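Local coordinates for ABC transporter periplasmic-binding protein YtfQ (Mycobacterium smegmatis, PDB 6HB0), which probably binds a sugar, with L-arabinofuranose the likely ligand, and hands it to an ABC transporter for uptake, at residues Ala124-Glu129 and Ala162-Thr167; Glu129-Gly134 and Phe169-Ser174; Gly155-Asp160 and Ser184-Phe189; Ala213-Met218 and Ala241-His246. One frame throughout, in Å; residues are numbered along the deposited sequence.

Contact 1: residues Ala124-Glu129 and Ala162-Thr167. With ZN (zinc ion), chain F; ZN (zinc ion), chain I.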
loop_
_atom_site.group_PDB
_atom_site.type_symbol
_atom_site.label_atom_id
_atom_site.label_comp_id
_atom_site.label_asym_id
_atom_site.label_seq_id
_atom_site.Cartn_x
_atom_site.Cartn_y
_atom_site.Cartn_z
ATOM N N ALA A 124 -2.030 2.177 -4.718
ATOM C CA ALA A 124 -1.537 2.888 -3.559
ATOM C C ALA A 124 -0.424 3.836 -3.955
ATOM O O ALA A 124 0.239 3.622 -4.964
ATOM C CB ALA A 124 -1.036 1.929 -2.501
ATOM N N ASP A 125 -0.264 4.887 -3.154
ATOM C CA ASP A 125 0.781 5.868 -3.307
ATOM C C ASP A 125 1.855 5.774 -2.195
ATOM O O ASP A 125 1.671 6.285 -1.070
ATOM C CB ASP A 125 0.130 7.224 -3.232
ATOM C CG ASP A 125 1.063 8.374 -3.664
ATOM O OD1 ASP A 125 2.303 8.214 -3.694
ATOM O OD2 ASP A 125 0.521 9.457 -3.940
ATOM N N PHE A 126 2.996 5.173 -2.502
ATOM C CA PHE A 126 4.002 4.963 -1.471
ATOM C C PHE A 126 4.743 6.237 -1.070
ATOM O O PHE A 126 5.204 6.344 0.074
ATOM C CB PHE A 126 5.019 3.950 -1.956
ATOM C CG PHE A 126 4.426 2.625 -2.326
ATOM C CD1 PHE A 126 3.550 1.968 -1.469
ATOM C CD2 PHE A 126 4.740 2.029 -3.546
ATOM C CE1 PHE A 126 3.028 0.740 -1.794
ATOM C CE2 PHE A 126 4.189 0.817 -3.898
ATOM C CZ PHE A 126 3.361 0.167 -3.006
ATOM N N ILE A 127 4.882 7.186 -1.989
ATOM C CA ILE A 127 5.501 8.472 -1.660
ATOM C C ILE A 127 4.627 9.139 -0.618
ATOM O O ILE A 127 5.101 9.614 0.379
ATOM C CB ILE A 127 5.657 9.383 -2.895
ATOM C CG1 ILE A 127 6.628 8.775 -3.898
ATOM C CG2 ILE A 127 6.077 10.791 -2.456
ATOM C CD1 ILE A 127 6.755 9.552 -5.174
ATOM N N GLU A 128 3.320 9.148 -0.870
ATOM C CA GLU A 128 2.362 9.722 0.062
ATOM C C GLU A 128 2.476 9.089 1.449
ATOM O O GLU A 128 2.409 9.796 2.447
ATOM C CB GLU A 128 0.956 9.595 -0.522
ATOM C CG GLU A 128 -0.185 9.987 0.388
ATOM C CD GLU A 128 -1.140 8.815 0.564
ATOM O OE1 GLU A 128 -1.005 8.073 1.578
ATOM O OE2 GLU A 128 -1.959 8.564 -0.370
ATOM N N GLU A 129 2.653 7.776 1.549
ATOM C CA GLU A 129 2.875 7.133 2.843
ATOM C C GLU A 129 4.059 7.715 3.603
ATOM O O GLU A 129 3.942 8.066 4.771
ATOM C CB GLU A 129 3.084 5.599 2.738
ATOM C CG GLU A 129 1.797 4.843 2.341
ATOM C CD GLU A 129 2.020 3.334 2.165
ATOM O OE1 GLU A 129 3.098 2.957 1.602
ATOM O OE2 GLU A 129 1.104 2.540 2.582
ATOM N N ALA A 162 10.156 1.064 -1.048
ATOM C CA ALA A 162 11.301 1.556 -0.265
ATOM C C ALA A 162 11.860 2.907 -0.783
ATOM O O ALA A 162 12.067 3.839 -0.007
ATOM C CB ALA A 162 12.401 0.504 -0.199
ATOM N N ILE A 163 12.052 3.017 -2.092
ATOM C CA ILE A 163 12.530 4.213 -2.744
ATOM C C ILE A 163 11.512 5.336 -2.508
ATOM O O ILE A 163 11.864 6.472 -2.130
ATOM C CB ILE A 163 12.707 3.995 -4.267
ATOM C CG1 ILE A 163 13.872 3.034 -4.521
ATOM C CG2 ILE A 163 12.832 5.310 -5.018
ATOM C CD1 ILE A 163 14.145 2.720 -5.975
ATOM N N ASP A 164 10.251 5.015 -2.698
ATOM C CA ASP A 164 9.214 6.027 -2.629
ATOM C C ASP A 164 8.913 6.485 -1.206
ATOM O O ASP A 164 8.671 7.646 -0.999
ATOM C CB ASP A 164 7.927 5.490 -3.236
ATOM C CG ASP A 164 7.932 5.464 -4.773
ATOM O OD1 ASP A 164 8.868 5.965 -5.453
ATOM O OD2 ASP A 164 6.928 4.950 -5.298
ATOM N N ARG A 165 8.897 5.569 -0.231
ATOM C CA ARG A 165 8.701 5.960 1.119
ATOM C C ARG A 165 9.859 6.842 1.620
ATOM O O ARG A 165 9.632 7.757 2.420
ATOM C CB ARG A 165 8.516 4.762 1.995
ATOM C CG ARG A 165 7.163 4.110 1.795
ATOM C CD ARG A 165 7.032 2.821 2.586
ATOM N NE ARG A 165 5.795 2.160 2.171
ATOM C CZ ARG A 165 5.516 0.880 2.290
ATOM N NH1 ARG A 165 6.342 0.000 2.856
ATOM N NH2 ARG A 165 4.363 0.480 1.817
ATOM N N LYS A 166 11.063 6.572 1.146
ATOM C CA LYS A 166 12.222 7.400 1.512
ATOM C C LYS A 166 12.058 8.807 0.934
ATOM O O LYS A 166 12.230 9.786 1.620
ATOM C CB LYS A 166 13.529 6.780 1.056
ATOM C CG LYS A 166 14.766 7.598 1.368
ATOM C CD LYS A 166 16.031 6.743 1.151
ATOM C CE LYS A 166 17.270 7.571 1.462
ATOM N NZ LYS A 166 18.439 6.715 1.852
ATOM N N THR A 167 11.679 8.869 -0.327
ATOM C CA THR A 167 11.442 10.143 -1.004
ATOM C C THR A 167 10.369 10.910 -0.280
ATOM O O THR A 167 10.550 12.073 0.054
ATOM C CB THR A 167 11.055 9.888 -2.453
ATOM O OG1 THR A 167 12.183 9.295 -3.093
ATOM C CG2 THR A 167 10.654 11.174 -3.163
HETATM ZN ZN ZN F . -3.177 7.057 0.007
HETATM ZN ZN ZN I . 7.041 4.286 -7.306
HETATM O O HOH W 1 4.421 5.551 -5.265
HETATM O O HOH W 2 8.868 5.257 -8.080
HETATM O O HOH W 3 -4.552 7.680 -1.339
HETATM O O HOH W 4 6.512 6.317 -8.152
HETATM O O HOH W 5 5.236 3.446 -7.027
#

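Contact 2: residues Glu129-Gly134 and Phe169-Ser174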
loop_
_atom_site.group_PDB
_atom_site.type_symbol
_atom_site.label_atom_id
_atom_site.label_comp_id
_atom_site.label_asym_id
_atom_site.label_seq_id
_atom_site.Cartn_x
_atom_site.Cartn_y
_atom_site.Cartn_z
ATOM N N GLU A 129 2.653 7.776 1.549
ATOM C CA GLU A 129 2.875 7.133 2.843
ATOM C C GLU A 129 4.059 7.715 3.603
ATOM O O GLU A 129 3.942 8.066 4.771
ATOM C CB GLU A 129 3.084 5.599 2.738
ATOM C CG GLU A 129 1.797 4.843 2.341
ATOM C CD GLU A 129 2.020 3.334 2.165
ATOM O OE1 GLU A 129 3.098 2.957 1.602
ATOM O OE2 GLU A 129 1.104 2.540 2.582
ATOM N N GLY A 130 5.203 7.782 2.933
ATOM C CA GLY A 130 6.381 8.352 3.550
ATOM C C GLY A 130 6.131 9.787 3.924
ATOM O O GLY A 130 6.492 10.201 4.980
ATOM N N ARG A 131 5.505 10.541 3.046
ATOM C CA ARG A 131 5.260 11.938 3.325
ATOM C C ARG A 131 4.419 12.122 4.546
ATOM O O ARG A 131 4.670 13.037 5.354
ATOM C CB ARG A 131 4.575 12.622 2.144
ATOM C CG ARG A 131 4.390 14.130 2.330
ATOM C CD ARG A 131 4.125 14.776 1.016
ATOM N NE ARG A 131 3.858 16.191 1.152
ATOM C CZ ARG A 131 3.563 16.995 0.120
ATOM N NH1 ARG A 131 3.493 16.532 -1.140
ATOM N NH2 ARG A 131 3.313 18.272 0.361
ATOM N N ARG A 132 3.377 11.321 4.688
ATOM C CA ARG A 132 2.501 11.466 5.885
ATOM C C ARG A 132 3.277 11.090 7.155
ATOM O O ARG A 132 3.067 11.684 8.224
ATOM C CB ARG A 132 1.210 10.643 5.705
ATOM C CG ARG A 132 0.342 11.167 4.556
ATOM C CD ARG A 132 -0.608 10.135 3.971
ATOM N NE ARG A 132 -1.372 9.589 5.037
ATOM C CZ ARG A 132 -1.819 8.339 5.140
ATOM N NH1 ARG A 132 -1.716 7.414 4.182
ATOM N NH2 ARG A 132 -2.433 8.031 6.266
ATOM N N ALA A 133 4.143 10.091 7.073
ATOM C CA ALA A 133 4.942 9.708 8.223
ATOM C C ALA A 133 5.847 10.907 8.624
ATOM O O ALA A 133 5.900 11.283 9.783
ATOM C CB ALA A 133 5.801 8.493 7.895
ATOM N N GLY A 134 6.505 11.501 7.629
ATOM C CA GLY A 134 7.386 12.659 7.847
ATOM C C GLY A 134 6.651 13.854 8.427
ATOM O O GLY A 134 7.122 14.502 9.381
ATOM N N PHE A 169 9.180 10.528 2.871
ATOM C CA PHE A 169 9.527 10.947 4.214
ATOM C C PHE A 169 10.393 12.236 4.210
ATOM O O PHE A 169 10.201 13.128 5.040
ATOM C CB PHE A 169 10.189 9.811 4.976
ATOM C CG PHE A 169 10.405 10.088 6.426
ATOM C CD1 PHE A 169 9.397 9.900 7.341
ATOM C CD2 PHE A 169 11.653 10.487 6.880
ATOM C CE1 PHE A 169 9.598 10.164 8.678
ATOM C CE2 PHE A 169 11.854 10.778 8.236
ATOM C CZ PHE A 169 10.831 10.584 9.129
ATOM N N ALA A 170 11.321 12.310 3.268
ATOM C CA ALA A 170 12.218 13.454 3.139
ATOM C C ALA A 170 11.408 14.718 2.834
ATOM O O ALA A 170 11.612 15.766 3.447
ATOM C CB ALA A 170 13.264 13.193 2.051
ATOM N N GLU A 171 10.439 14.597 1.936
ATOM C CA GLU A 171 9.481 15.652 1.695
ATOM C C GLU A 171 8.685 16.046 2.955
ATOM O O GLU A 171 8.498 17.215 3.211
ATOM C CB GLU A 171 8.472 15.261 0.624
ATOM C CG GLU A 171 9.013 14.949 -0.761
ATOM C CD GLU A 171 7.941 14.425 -1.727
ATOM O OE1 GLU A 171 6.740 14.206 -1.343
ATOM O OE2 GLU A 171 8.302 14.269 -2.914
ATOM N N GLY A 172 8.215 15.075 3.722
ATOM C CA GLY A 172 7.385 15.379 4.875
ATOM C C GLY A 172 8.101 16.114 6.018
ATOM O O GLY A 172 7.470 16.849 6.755
ATOM N N ILE A 173 9.420 15.893 6.162
ATOM C CA ILE A 173 10.204 16.597 7.187
ATOM C C ILE A 173 10.903 17.862 6.644
ATOM O O ILE A 173 11.582 18.578 7.396
ATOM C CB ILE A 173 11.255 15.691 7.848
ATOM C CG1 ILE A 173 12.315 15.273 6.865
ATOM C CG2 ILE A 173 10.592 14.472 8.463
ATOM C CD1 ILE A 173 13.543 14.641 7.474
ATOM N N SER A 174 10.720 18.143 5.361
ATOM C CA SER A 174 11.517 19.180 4.659
ATOM C C SER A 174 11.268 20.618 5.105
ATOM O O SER A 174 12.071 21.471 4.783
ATOM C CB SER A 174 11.336 19.124 3.152
ATOM O OG SER A 174 10.022 19.515 2.798
#

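Contact 3: residues Gly155-Asp160 and Ser184-Phe189. With ZN (zinc ion), chain I.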
loop_
_atom_site.group_PDB
_atom_site.type_symbol
_atom_site.label_atom_id
_atom_site.label_comp_id
_atom_site.label_asym_id
_atom_site.label_seq_id
_atom_site.Cartn_x
_atom_site.Cartn_y
_atom_site.Cartn_z
ATOM N N GLY A 155 13.183 -0.215 3.539
ATOM C CA GLY A 155 12.852 -1.458 2.901
ATOM C C GLY A 155 13.997 -1.952 1.991
ATOM O O GLY A 155 15.051 -1.340 1.862
ATOM N N THR A 156 13.784 -3.105 1.394
ATOM C CA THR A 156 14.761 -3.678 0.477
ATOM C C THR A 156 15.284 -2.714 -0.528
ATOM O O THR A 156 14.491 -2.030 -1.167
ATOM C CB THR A 156 14.133 -4.892 -0.204
ATOM O OG1 THR A 156 13.815 -5.797 0.829
ATOM C CG2 THR A 156 15.096 -5.565 -1.189
ATOM N N THR A 157 16.610 -2.658 -0.679
ATOM C CA THR A 157 17.229 -1.714 -1.598
ATOM C C THR A 157 16.667 -1.821 -3.010
ATOM O O THR A 157 16.566 -2.901 -3.594
ATOM C CB THR A 157 18.744 -1.943 -1.677
ATOM O OG1 THR A 157 19.299 -1.859 -0.375
ATOM C CG2 THR A 157 19.385 -0.883 -2.532
ATOM N N GLY A 158 16.239 -0.715 -3.565
ATOM C CA GLY A 158 15.645 -0.749 -4.889
ATOM C C GLY A 158 14.165 -1.083 -4.992
ATOM O O GLY A 158 13.570 -0.920 -6.068
ATOM N N ALA A 159 13.543 -1.543 -3.908
ATOM C CA ALA A 159 12.109 -1.891 -3.989
ATOM C C ALA A 159 11.307 -0.622 -4.153
ATOM O O ALA A 159 11.644 0.401 -3.554
ATOM C CB ALA A 159 11.634 -2.645 -2.761
ATOM N N ASP A 160 10.287 -0.655 -5.003
ATOM C CA ASP A 160 9.555 0.544 -5.341
ATOM C C ASP A 160 9.036 1.264 -4.084
ATOM O O ASP A 160 9.252 2.450 -3.941
ATOM C CB ASP A 160 8.436 0.197 -6.334
ATOM C CG ASP A 160 7.536 1.359 -6.600
ATOM O OD1 ASP A 160 8.067 2.409 -6.994
ATOM O OD2 ASP A 160 6.313 1.232 -6.417
ATOM N N SER A 184 20.330 5.908 8.092
ATOM C CA SER A 184 19.327 5.352 7.218
ATOM C C SER A 184 19.923 4.105 6.576
ATOM O O SER A 184 20.992 4.164 5.988
ATOM C CB SER A 184 18.914 6.350 6.183
ATOM O OG SER A 184 17.680 5.976 5.585
ATOM N N GLN A 185 19.292 2.955 6.790
ATOM C CA GLN A 185 19.858 1.705 6.324
ATOM C C GLN A 185 18.747 0.689 6.079
ATOM O O GLN A 185 17.759 0.690 6.789
ATOM C CB GLN A 185 20.845 1.201 7.373
ATOM C CG GLN A 185 21.542 -0.085 7.019
ATOM C CD GLN A 185 22.700 -0.395 7.939
ATOM O OE1 GLN A 185 23.309 0.510 8.501
ATOM N NE2 GLN A 185 22.997 -1.682 8.109
ATOM N N THR A 186 18.928 -0.176 5.079
ATOM C CA THR A 186 17.940 -1.193 4.807
ATOM C C THR A 186 17.827 -2.229 5.904
ATOM O O THR A 186 18.841 -2.775 6.383
ATOM C CB THR A 186 18.198 -1.909 3.436
ATOM O OG1 THR A 186 17.106 -2.823 3.185
ATOM C CG2 THR A 186 19.519 -2.663 3.453
ATOM N N GLY A 187 16.587 -2.525 6.302
ATOM C CA GLY A 187 16.268 -3.717 7.109
ATOM C C GLY A 187 15.460 -4.764 6.304
ATOM O O GLY A 187 14.881 -5.702 6.890
ATOM N N ASP A 188 15.381 -4.584 4.987
ATOM C CA ASP A 188 14.787 -5.554 4.058
ATOM C C ASP A 188 13.346 -5.937 4.374
ATOM O O ASP A 188 12.917 -7.029 4.083
ATOM C CB ASP A 188 15.669 -6.820 4.053
ATOM C CG ASP A 188 16.815 -6.709 3.038
ATOM O OD1 ASP A 188 16.530 -6.297 1.886
ATOM O OD2 ASP A 188 17.984 -7.063 3.378
ATOM N N PHE A 189 12.606 -5.026 5.011
ATOM C CA PHE A 189 11.221 -5.257 5.352
ATOM C C PHE A 189 10.965 -6.415 6.307
ATOM O O PHE A 189 9.822 -6.854 6.424
ATOM C CB PHE A 189 10.371 -5.450 4.068
ATOM C CG PHE A 189 10.132 -4.187 3.270
ATOM C CD1 PHE A 189 9.725 -3.012 3.895
ATOM C CD2 PHE A 189 10.293 -4.184 1.877
ATOM C CE1 PHE A 189 9.473 -1.876 3.155
ATOM C CE2 PHE A 189 10.053 -3.034 1.140
ATOM C CZ PHE A 189 9.599 -1.889 1.781
HETATM ZN ZN ZN I . 7.041 4.286 -7.306
HETATM O O HOH W 6 18.363 -4.743 0.750
HETATM O O HOH W 5 5.236 3.446 -7.027
HETATM O O HOH W 2 8.868 5.257 -8.080
HETATM O O HOH W 4 6.512 6.317 -8.152
#

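Contact 4: residues Ala213-Met218 and Ala241-His246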
loop_
_atom_site.group_PDB
_atom_site.type_symbol
_atom_site.label_atom_id
_atom_site.label_comp_id
_atom_site.label_asym_id
_atom_site.label_seq_id
_atom_site.Cartn_x
_atom_site.Cartn_y
_atom_site.Cartn_z
ATOM N N ALA A 213 10.130 3.569 10.454
ATOM C CA ALA A 213 10.200 2.191 9.937
ATOM C C ALA A 213 9.304 2.112 8.716
ATOM O O ALA A 213 8.107 2.362 8.803
ATOM C CB ALA A 213 9.712 1.241 10.979
ATOM N N GLN A 214 9.881 1.788 7.578
ATOM C CA GLN A 214 9.127 1.762 6.344
ATOM C C GLN A 214 8.160 0.580 6.240
ATOM O O GLN A 214 7.427 0.528 5.272
ATOM C CB GLN A 214 10.058 1.736 5.135
ATOM C CG GLN A 214 10.754 3.014 4.900
ATOM C CD GLN A 214 11.601 2.960 3.658
ATOM O OE1 GLN A 214 11.609 1.950 2.949
ATOM N NE2 GLN A 214 12.346 4.049 3.391
ATOM N N ASN A 215 8.158 -0.346 7.192
ATOM C CA ASN A 215 7.037 -1.268 7.364
ATOM C C ASN A 215 6.900 -1.691 8.817
ATOM O O ASN A 215 7.760 -1.385 9.654
ATOM C CB ASN A 215 7.069 -2.481 6.389
ATOM C CG ASN A 215 7.957 -3.602 6.851
ATOM O OD1 ASN A 215 8.896 -3.398 7.639
ATOM N ND2 ASN A 215 7.681 -4.812 6.345
ATOM N N ASP A 216 5.810 -2.406 9.118
ATOM C CA ASP A 216 5.503 -2.810 10.474
ATOM C C ASP A 216 6.551 -3.773 11.018
ATOM O O ASP A 216 6.965 -3.629 12.143
ATOM C CB ASP A 216 4.076 -3.418 10.611
ATOM C CG ASP A 216 3.895 -4.769 9.874
ATOM O OD1 ASP A 216 4.538 -4.979 8.811
ATOM O OD2 ASP A 216 3.080 -5.608 10.337
ATOM N N ASP A 217 6.980 -4.743 10.227
ATOM C CA ASP A 217 7.931 -5.744 10.738
ATOM C C ASP A 217 9.249 -5.144 11.220
ATOM O O ASP A 217 9.718 -5.480 12.277
ATOM C CB ASP A 217 8.190 -6.831 9.715
ATOM C CG ASP A 217 6.934 -7.647 9.398
ATOM O OD1 ASP A 217 6.153 -7.985 10.339
ATOM O OD2 ASP A 217 6.758 -7.921 8.212
ATOM N N MET A 218 9.818 -4.256 10.440
ATOM C CA MET A 218 11.047 -3.583 10.817
ATOM C C MET A 218 10.833 -2.744 12.074
ATOM O O MET A 218 11.672 -2.755 12.972
ATOM C CB MET A 218 11.561 -2.706 9.672
ATOM C CG MET A 218 12.046 -3.527 8.524
ATOM S SD MET A 218 12.953 -2.565 7.293
ATOM C CE MET A 218 11.715 -1.340 6.758
ATOM N N ALA A 241 5.588 4.252 11.802
ATOM C CA ALA A 241 5.709 3.134 10.830
ATOM C C ALA A 241 4.666 3.166 9.768
ATOM O O ALA A 241 3.638 3.794 9.915
ATOM C CB ALA A 241 5.713 1.813 11.537
ATOM N N VAL A 242 4.933 2.487 8.664
ATOM C CA VAL A 242 3.943 2.235 7.647
ATOM C C VAL A 242 3.379 0.834 7.808
ATOM O O VAL A 242 4.103 -0.084 8.136
ATOM C CB VAL A 242 4.574 2.401 6.267
ATOM C CG1 VAL A 242 3.530 2.221 5.180
ATOM C CG2 VAL A 242 5.259 3.769 6.152
ATOM N N ASP A 243 2.075 0.689 7.547
ATOM C CA ASP A 243 1.310 -0.594 7.490
ATOM C C ASP A 243 0.453 -0.759 8.764
ATOM O O ASP A 243 0.952 -1.010 9.861
ATOM C CB ASP A 243 2.146 -1.864 7.336
ATOM C CG ASP A 243 2.923 -1.966 6.044
ATOM O OD1 ASP A 243 2.578 -1.374 5.013
ATOM O OD2 ASP A 243 3.900 -2.715 6.092
ATOM N N ALA A 244 -0.849 -0.643 8.606
ATOM C CA ALA A 244 -1.743 -0.768 9.727
ATOM C C ALA A 244 -2.149 -2.231 9.872
ATOM O O ALA A 244 -3.295 -2.593 9.655
ATOM C CB ALA A 244 -2.932 0.120 9.498
ATOM N N THR A 245 -1.181 -3.077 10.179
ATOM C CA THR A 245 -1.434 -4.482 10.347
ATOM C C THR A 245 -1.825 -4.743 11.809
ATOM O O THR A 245 -1.661 -3.903 12.713
ATOM C CB THR A 245 -0.158 -5.285 10.081
ATOM O OG1 THR A 245 0.836 -4.920 11.052
ATOM C CG2 THR A 245 0.363 -5.054 8.689
ATOM N N HIS A 246 -2.310 -5.934 12.056
ATOM C CA HIS A 246 -2.691 -6.315 13.412
ATOM C C HIS A 246 -1.528 -6.088 14.435
ATOM O O HIS A 246 -1.730 -5.469 15.493
ATOM C CB HIS A 246 -3.167 -7.786 13.461
ATOM C CG HIS A 246 -4.118 -8.061 14.590
ATOM N ND1 HIS A 246 -5.471 -8.258 14.389
ATOM C CD2 HIS A 246 -3.919 -8.125 15.929
ATOM C CE1 HIS A 246 -6.065 -8.400 15.568
ATOM N NE2 HIS A 246 -5.149 -8.335 16.515
#

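Contact 1: residues Ala124-Glu129 and Ala162-Thr167
R165 reaches from helix 160-173 across the start of helix 126-140 to the carboxylate of E129. Its CB lies near F126 O, and CG packs more closely on that same carbonyl oxygen, at 3.4 Å. The chain then runs extended through CD to NE, alongside E129 and pointing the same way. NE and NH2 grip one oxygen side-on: E129 OE1 lies 2.9 Å from R165 NE and 2.8 Å from R165 NH2, with the carboxylate and guanidinium planes 53° apart. NH2 also comes within 3.7 Å of F126 CD1, the ring standing almost perpendicular to the guanidinium. The other oxygen of E129 goes to R34 and to the backbone N of C263, so both oxygens of E129 have partners.

One residue earlier, D164 CB meets F126 CB at 3.5 Å and I127 CG1 at 3.6 Å. Its OD2 binds a zinc ion at 2.1 Å, a site completed by D160 and waters, and a water links D164 OD2 to F126 N. D125 caps helix 126-140, its OD1 accepting from E128 N. The two helix N-terminal ends thus lie side by side, with V242 of strand 238-242 touching both E129 and R165, and C263 of strand 259-263 beside E129.

Contact 2: residues Glu129-Gly134 and Phe169-Ser174
F169 lays its backbone directly against G130: F169 CA sits 3.2 Å from G130 O in a CA-H...O contact. With CG anti to the backbone N (chi1 -172°), its ring reaches G134, where CD1 comes 3.3 Å from G134 N and CE1 3.4 Å from G134 CA. A133 CB meets the ring edge in plane, 3.9 Å from F169 CD1, while I173 CG2, further along the same segment, lies over one face, offset toward the rim. E171 follows, at the outer margin; its OE1 touches R131 CD at 3.6 Å. The guanidinium stands nearly perpendicular to the carboxylate, and the oxygen lies well out of its plane, which makes this a long ion pair without a directed N-H bond.

G172 meets G134 backbone to backbone, CA to CA 4.0 Å, a second close point after G130-F169. G130 and G134 form a GxxxG pair, and the axes of segments 129-134 and 169-173 come within 6.4 Å, crossing at -33°. The two neighbouring helices cover one face of the sheet in the periplasmic-binding-protein fold. I173 then sets its CG2 3.6 Å from G134 O, and beyond the contact its side chain meets L179 and I181 of strand 179-186.

Contact 3: residues Gly155-Asp160 and Ser184-Phe189
The F189 ring carries G155 on one face: G155 CA sits over the ring centre, 3.4 Å from the centroid and 11° off the normal, a CH-pi contact. T156 N lies over the face too, 3.7 Å from F189 CD2. At the ring edge, near its plane, A159 CB approaches F189 CE2 at 4.2 Å. The phenyl group thus lies directly on the G155 main chain. W33 also meets this ring, with planes at about 50°.

Hydroxyls join the rest. A chi1 of -175° turns the T186 hydroxyl back from its own N toward G155 O, to which OG1 donates at 2.9 Å from well above the carbonyl plane; OG1 also accepts from D188 N, making an ST turn. T156 OG1 donates to D188 OD1 at 3.0 Å, and D188 OD1 accepts through its anti lone pair. A water accepting from T157 N donates to D188 OD1 at 2.7 Å, and more weakly to T186 OG1.

Beyond the type II turn T156-A159, D160 at the start of helix 160-173 binds a zinc ion through OD1 at 2.2 Å. Loops following parallel strands 148-154 and 179-186 meet here, at the C-terminal strand ends that in alpha/beta periplasmic binding proteins face the interdomain cleft.

Contact 4: residues Ala213-Met218 and Ala241-His246
A213 and A241 are paired in parallel on neighbouring strands of one beta-alpha-beta unit, strand 210-213, helix 216-228 and strand 238-242, in the second sheet of this periplasmic-binding-protein fold. V242 N donates to A213 O at 3.2 Å. Two CA-H...O contacts accompany it: A241 CA also approaches A213 O, and N215 CA reaches V242 O at 3.3 Å as the chain leaves the strand.

Apolar packing is modest: A213 CB and A241 CB lie 4.1 Å apart on the same sheet face. V242 CB makes a van der Waals contact with a backbone carbonyl, 3.6 Å from Q214 O.

Acidic side chains lie close together beyond the strand ends. D243 OD2 comes 3.6 Å from D216 OD1, the two carboxylates standing 75° apart; their like charges are probably eased because D243 OD1 pairs with R34 and D216 belongs to a zinc site with D217. The same D243 OD2 packs 3.2 Å from N215 CB.

Capping closes the account. N215 OD1 accepts from M218 N at 3.1 Å to cap helix 216-228, while its ND2 turns to F189 O. T245 OG1, held between the backbone N and carbonyl carbon (chi1 63°), caps the next helix by accepting from G248 N, and it donates to D216 OD2 at 2.5 Å, a length so short that its exact value is doubtful.

In the fold
From the N terminus, contact 1 closes a loop from the start of helix 126-140, through strand 148-154, to helix 160-173. Contact 2, further along both helices, crosses it and shares E129. Contact 3 crosses both as well, joining the loop after strand 148-154 to the end of strand 179-186; it touches contact 1 through the zinc ion held by D160 and D164 and through R165 against F189. Contact 4 follows in series, closing the unit strand 210-213, helix 216-228, strand 238-242. It meets contact 3 where Q214 reaches G155 N and N215 reaches F189 O, and V242 packs against E129, tying the helix pair to the sheet.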